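PDB 1IUG: putative aspartate aminotransferase from Thermus thermophilus, which probably transfers amino groups from an amino acid such as aspartate to a 2-oxo acid, using pyridoxal 5'-phosphate as cofactor. Local coordinates for residues 78-83 against 124-129; 109-114 against 134-139. All coordinates share one frame; numbering follows the deposited sequence.

Contact 1 of 2, residues 78-83 against 124-129; sequences VLVPVY and GLLLVH
Leu-125 sets its CD1 methyl against Leu-79 and the Pro-81 ring, 3.4 Å from Leu-79 O and 4.0 Å from Leu-79 CG. Holding CG opposite the backbone N, Leu-125 runs alongside Leu-79, both leucines pointing the same way, while the Pro-81 ring crosses it at about a right angle. Leu-127 CD2 meets Pro-81 CG from the same face, which helix 140-150 covers through Phe-147 and Leu-143. On the other face Val-80 CG2 touches Leu-126 CD1 at 3.9 Å, beneath Tyr-91 and Phe-90 of helix 85-96.

The two strands are parallel, their axes 4.7 Å apart at closest and 21° from exact alignment. Leu-79 supplies both backbone bonds between them: its N donates to Gly-124 O (2.9 Å), and its O accepts from Leu-126 N, which approaches almost in line with the carbonyl bond. Pro-81 has no N-H to continue this pattern, and its CD instead lies 3.3 Å from Leu-126 O. A water bridges the gap as the strands diverge, donating to both Pro-81 O and Leu-126 O.

Beyond the water, Tyr-83 restores a direct link. Its chi1 of 42° places CG between the backbone N and carbonyl carbon, and the ring reaches across so that OH donates to Val-128 O at 2.7 Å. The acceptor lies at the ring edge, in the ring plane, with the hydroxyl tilted 19° from the carbonyl plane.

Direct amide bonds, then a water and finally a phenol hydroxyl thus span the progressively opening strand ends; in this buried setting the latter two satisfy three carbonyl oxygens where backbone-to-backbone pairing between the strands has ceased.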
loop_
_atom_site.group_PDB
_atom_site.type_symbol
_atom_site.label_atom_id
_atom_site.label_comp_id
_atom_site.label_asym_id
_atom_site.label_seq_id
_atom_site.Cartn_x
_atom_site.Cartn_y
_atom_site.Cartn_z
ATOM N N VAL A 78 26.303 6.536 7.215
ATOM C CA VAL A 78 25.580 7.274 6.179
ATOM C C VAL A 78 25.440 8.750 6.521
ATOM O O VAL A 78 25.239 9.128 7.676
ATOM C CB VAL A 78 24.172 6.690 5.868
ATOM C CG1 VAL A 78 24.291 5.275 5.315
ATOM C CG2 VAL A 78 23.282 6.737 7.101
ATOM N N LEU A 79 25.561 9.579 5.494
ATOM C CA LEU A 79 25.453 11.018 5.646
ATOM C C LEU A 79 24.068 11.461 5.172
ATOM O O LEU A 79 23.670 11.175 4.042
ATOM C CB LEU A 79 26.565 11.689 4.835
ATOM C CG LEU A 79 26.681 13.208 4.794
ATOM C CD1 LEU A 79 26.691 13.773 6.198
ATOM C CD2 LEU A 79 27.957 13.578 4.052
ATOM N N VAL A 80 23.331 12.134 6.053
ATOM C CA VAL A 80 21.985 12.603 5.738
ATOM C C VAL A 80 21.776 14.088 6.033
ATOM O O VAL A 80 21.653 14.490 7.194
ATOM C CB VAL A 80 20.907 11.804 6.528
ATOM C CG1 VAL A 80 19.511 12.292 6.165
ATOM C CG2 VAL A 80 21.043 10.310 6.259
ATOM N N PRO A 81 21.780 14.929 4.985
ATOM C CA PRO A 81 21.574 16.368 5.152
ATOM C C PRO A 81 20.093 16.601 5.433
ATOM O O PRO A 81 19.233 15.956 4.828
ATOM C CB PRO A 81 21.949 16.932 3.780
ATOM C CG PRO A 81 22.874 15.908 3.214
ATOM C CD PRO A 81 22.209 14.627 3.611
ATOM N N VAL A 82 19.793 17.504 6.360
ATOM C CA VAL A 82 18.412 17.805 6.697
ATOM C C VAL A 82 18.120 19.281 6.456
ATOM O O VAL A 82 18.778 20.159 7.012
ATOM C CB VAL A 82 18.083 17.402 8.147
ATOM C CG1 VAL A 82 16.643 17.777 8.490
ATOM C CG2 VAL A 82 18.284 15.906 8.320
ATOM N N TYR A 83 17.138 19.536 5.597
ATOM C CA TYR A 83 16.747 20.890 5.234
ATOM C C TYR A 83 15.245 20.996 4.989
ATOM O O TYR A 83 14.771 21.926 4.332
ATOM C CB TYR A 83 17.527 21.343 3.992
ATOM C CG TYR A 83 17.663 20.281 2.919
ATOM C CD1 TYR A 83 16.893 20.328 1.757
ATOM C CD2 TYR A 83 18.565 19.230 3.069
ATOM C CE1 TYR A 83 17.022 19.345 0.767
ATOM C CE2 TYR A 83 18.703 18.250 2.092
ATOM C CZ TYR A 83 17.927 18.314 0.945
ATOM O OH TYR A 83 18.069 17.339 -0.012
ATOM N N GLY A 124 27.278 5.763 2.404
ATOM C CA GLY A 124 26.222 6.338 1.594
ATOM C C GLY A 124 25.785 7.753 1.926
ATOM O O GLY A 124 26.121 8.302 2.975
ATOM N N LEU A 125 25.054 8.344 0.982
ATOM C CA LEU A 125 24.502 9.691 1.091
ATOM C C LEU A 125 23.030 9.608 0.678
ATOM O O LEU A 125 22.687 8.961 -0.323
ATOM C CB LEU A 125 25.237 10.653 0.151
ATOM C CG LEU A 125 24.646 12.058 -0.003
ATOM C CD1 LEU A 125 24.746 12.833 1.303
ATOM C CD2 LEU A 125 25.359 12.807 -1.115
ATOM N N LEU A 126 22.157 10.203 1.483
ATOM C CA LEU A 126 20.730 10.198 1.183
ATOM C C LEU A 126 20.310 11.631 0.937
ATOM O O LEU A 126 20.541 12.507 1.773
ATOM C CB LEU A 126 19.930 9.591 2.336
ATOM C CG LEU A 126 20.225 8.129 2.674
ATOM C CD1 LEU A 126 19.385 7.705 3.879
ATOM C CD2 LEU A 126 19.940 7.241 1.465
ATOM N N LEU A 127 19.704 11.872 -0.218
ATOM C CA LEU A 127 19.281 13.216 -0.585
ATOM C C LEU A 127 17.832 13.299 -1.036
ATOM O O LEU A 127 17.290 12.353 -1.599
ATOM C CB LEU A 127 20.166 13.742 -1.720
ATOM C CG LEU A 127 21.664 13.927 -1.475
ATOM C CD1 LEU A 127 22.383 14.051 -2.817
ATOM C CD2 LEU A 127 21.909 15.150 -0.604
ATOM N N VAL A 128 17.214 14.445 -0.771
ATOM C CA VAL A 128 15.848 14.702 -1.200
ATOM C C VAL A 128 15.986 15.692 -2.358
ATOM O O VAL A 128 16.455 16.819 -2.175
ATOM C CB VAL A 128 14.981 15.298 -0.063
ATOM C CG1 VAL A 128 13.618 15.705 -0.596
ATOM C CG2 VAL A 128 14.798 14.266 1.036
ATOM N N HIS A 129 15.641 15.232 -3.557
ATOM C CA HIS A 129 15.744 16.042 -4.766
ATOM C C HIS A 129 14.874 17.297 -4.682
ATOM O O HIS A 129 15.366 18.421 -4.806
ATOM C CB HIS A 129 15.368 15.201 -5.988
ATOM C CG HIS A 129 15.797 15.802 -7.289
ATOM N ND1 HIS A 129 16.507 16.981 -7.365
ATOM C CD2 HIS A 129 15.623 15.383 -8.563
ATOM C CE1 HIS A 129 16.749 17.264 -8.632
ATOM N NE2 HIS A 129 16.223 16.310 -9.378
HETATM O O HOH W 1 18.406 14.319 2.568
#

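Contact 2 of 2, residues 109-114 against 134-139; sequences GDTPRP and TGALAD
The backbones of 109-114 and 134-139 run beside each other without a direct hydrogen bond, their CA atoms 5.2 Å apart at Gly-109 and Thr-134 and 5.6 Å at Thr-111 and Ala-138. Thr-111 makes the main side-chain approach: its CG2, opposite the carbonyl carbon, lies 3.8 Å from Ala-136 CB and 3.7 Å from Leu-137 O. At the Gly-109 end, Thr-134 CG2 packs 3.7 Å from Gly-109 N.

Two waters supply the polar links. One accepts from Gly-109 N and Thr-134 OG1 and donates to Asp-110 O; the other donates to Pro-112 O and accepts from Asp-139 N, with a weaker link to Thr-111 OG1. The carboxylate of Asp-110 turns to a different partner, forming a salt bridge with Lys-278.

With chi1 at 68°, Thr-134 OG1 also accepts from Ala-136 N at 3.2 Å, the signature of an ST turn. Gly-135 and Ala-136 together face Glu-131 in a G1 beta bulge, and Asp-139 occupies the N-cap position of helix 140-150. The arrangement is therefore a water-bridged loop packed against a bulged beta hairpin that leads into a helix; the side chain of Thr-134 lies about 7 Å from that of Arg-322, predicted to bind substrate.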
loop_
_atom_site.group_PDB
_atom_site.type_symbol
_atom_site.label_atom_id
_atom_site.label_comp_id
_atom_site.label_asym_id
_atom_site.label_seq_id
_atom_site.Cartn_x
_atom_site.Cartn_y
_atom_site.Cartn_z
ATOM N N GLY A 109 14.474 25.839 3.633
ATOM C CA GLY A 109 14.473 26.713 2.474
ATOM C C GLY A 109 15.813 26.642 1.765
ATOM O O GLY A 109 15.932 27.009 0.593
ATOM N N ASP A 110 16.826 26.170 2.489
ATOM C CA ASP A 110 18.181 26.027 1.957
ATOM C C ASP A 110 18.444 24.609 1.460
ATOM O O ASP A 110 17.657 23.695 1.706
ATOM C CB ASP A 110 19.221 26.384 3.027
ATOM C CG ASP A 110 19.316 27.878 3.287
ATOM O OD1 ASP A 110 18.268 28.562 3.301
ATOM O OD2 ASP A 110 20.448 28.368 3.489
ATOM N N THR A 111 19.548 24.447 0.740
ATOM C CA THR A 111 19.958 23.150 0.210
ATOM C C THR A 111 21.447 22.956 0.486
ATOM O O THR A 111 22.189 23.927 0.649
ATOM C CB THR A 111 19.704 23.032 -1.318
ATOM O OG1 THR A 111 20.353 24.109 -2.003
ATOM C CG2 THR A 111 18.214 23.056 -1.623
ATOM N N PRO A 112 21.900 21.696 0.550
ATOM C CA PRO A 112 23.302 21.356 0.810
ATOM C C PRO A 112 24.264 21.845 -0.269
ATOM O O PRO A 112 23.903 21.928 -1.441
ATOM C CB PRO A 112 23.279 19.825 0.845
ATOM C CG PRO A 112 21.883 19.505 1.251
ATOM C CD PRO A 112 21.083 20.475 0.446
ATOM N N ARG A 113 25.481 22.181 0.146
ATOM C CA ARG A 113 26.533 22.622 -0.773
ATOM C C ARG A 113 27.348 21.365 -1.084
ATOM O O ARG A 113 27.521 20.505 -0.217
ATOM C CB ARG A 113 27.471 23.626 -0.092
ATOM C CG ARG A 113 26.815 24.748 0.691
ATOM C CD ARG A 113 25.930 25.635 -0.164
ATOM N NE ARG A 113 25.180 26.598 0.650
ATOM C CZ ARG A 113 25.724 27.472 1.497
ATOM N NH1 ARG A 113 27.041 27.531 1.660
ATOM N NH2 ARG A 113 24.943 28.280 2.202
ATOM N N PRO A 114 27.849 21.231 -2.323
ATOM C CA PRO A 114 28.650 20.059 -2.706
ATOM C C PRO A 114 29.872 19.868 -1.795
ATOM O O PRO A 114 30.313 18.742 -1.550
ATOM C CB PRO A 114 29.072 20.395 -4.132
ATOM C CG PRO A 114 27.894 21.169 -4.646
ATOM C CD PRO A 114 27.573 22.087 -3.492
ATOM N N THR A 134 9.504 22.773 1.654
ATOM C CA THR A 134 10.057 24.117 1.514
ATOM C C THR A 134 10.014 24.657 0.087
ATOM O O THR A 134 10.071 25.872 -0.124
ATOM C CB THR A 134 11.511 24.168 2.014
ATOM O OG1 THR A 134 12.344 23.411 1.129
ATOM C CG2 THR A 134 11.612 23.583 3.421
ATOM N N GLY A 135 9.894 23.752 -0.882
ATOM C CA GLY A 135 9.868 24.143 -2.282
ATOM C C GLY A 135 11.276 24.230 -2.841
ATOM O O GLY A 135 11.493 24.761 -3.933
ATOM N N ALA A 136 12.234 23.680 -2.096
ATOM C CA ALA A 136 13.636 23.702 -2.489
ATOM C C ALA A 136 14.045 22.551 -3.403
ATOM O O ALA A 136 13.588 21.418 -3.245
ATOM C CB ALA A 136 14.526 23.727 -1.250
ATOM N N LEU A 137 14.933 22.858 -4.344
ATOM C CA LEU A 137 15.444 21.875 -5.287
ATOM C C LEU A 137 16.946 21.728 -5.073
ATOM O O LEU A 137 17.701 22.682 -5.258
ATOM C CB LEU A 137 15.181 22.337 -6.722
ATOM C CG LEU A 137 15.544 21.354 -7.837
ATOM C CD1 LEU A 137 14.642 20.133 -7.743
ATOM C CD2 LEU A 137 15.392 22.027 -9.193
ATOM N N ALA A 138 17.380 20.538 -4.674
ATOM C CA ALA A 138 18.798 20.286 -4.449
ATOM C C ALA A 138 19.514 20.015 -5.770
ATOM O O ALA A 138 18.913 19.497 -6.714
ATOM C CB ALA A 138 18.980 19.106 -3.502
ATOM N N ASP A 139 20.793 20.383 -5.834
ATOM C CA ASP A 139 21.613 20.166 -7.026
ATOM C C ASP A 139 22.155 18.743 -6.950
ATOM O O ASP A 139 23.319 18.520 -6.622
ATOM C CB ASP A 139 22.768 21.172 -7.067
ATOM C CG ASP A 139 23.417 21.275 -8.444
ATOM O OD1 ASP A 139 23.248 20.357 -9.280
ATOM O OD2 ASP A 139 24.102 22.288 -8.689
HETATM O O HOH W 2 14.762 23.440 2.234
HETATM O O HOH W 3 22.095 21.711 -3.701
#

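Overall arrangement
The centres of contacts 1 and 2 are 11 Å apart, on the same side of the chain's centre. Their segments alternate in sequence, 78-83, 109-114, 124-129 and 134-139, so the two contacts interlock along the chain rather than one lying within the other. Contact 1 pairs neighbouring parallel strands inside the seven-stranded mixed sheet; contact 2 joins the loop after strand 100-105 to the short hairpin 130-131/136-137 that follows strand 124-128. They meet directly, with Tyr-83 packing on Pro-112 and a probable hydrogen bond from Ala-138 N to His-129 O. Helix 140-150 touches side chains from both. Together they link the C-terminal ends of two inner strands to the loops near the predicted substrate-binding Arg-322, whose side chain lies about 11 Å from that of Val-128.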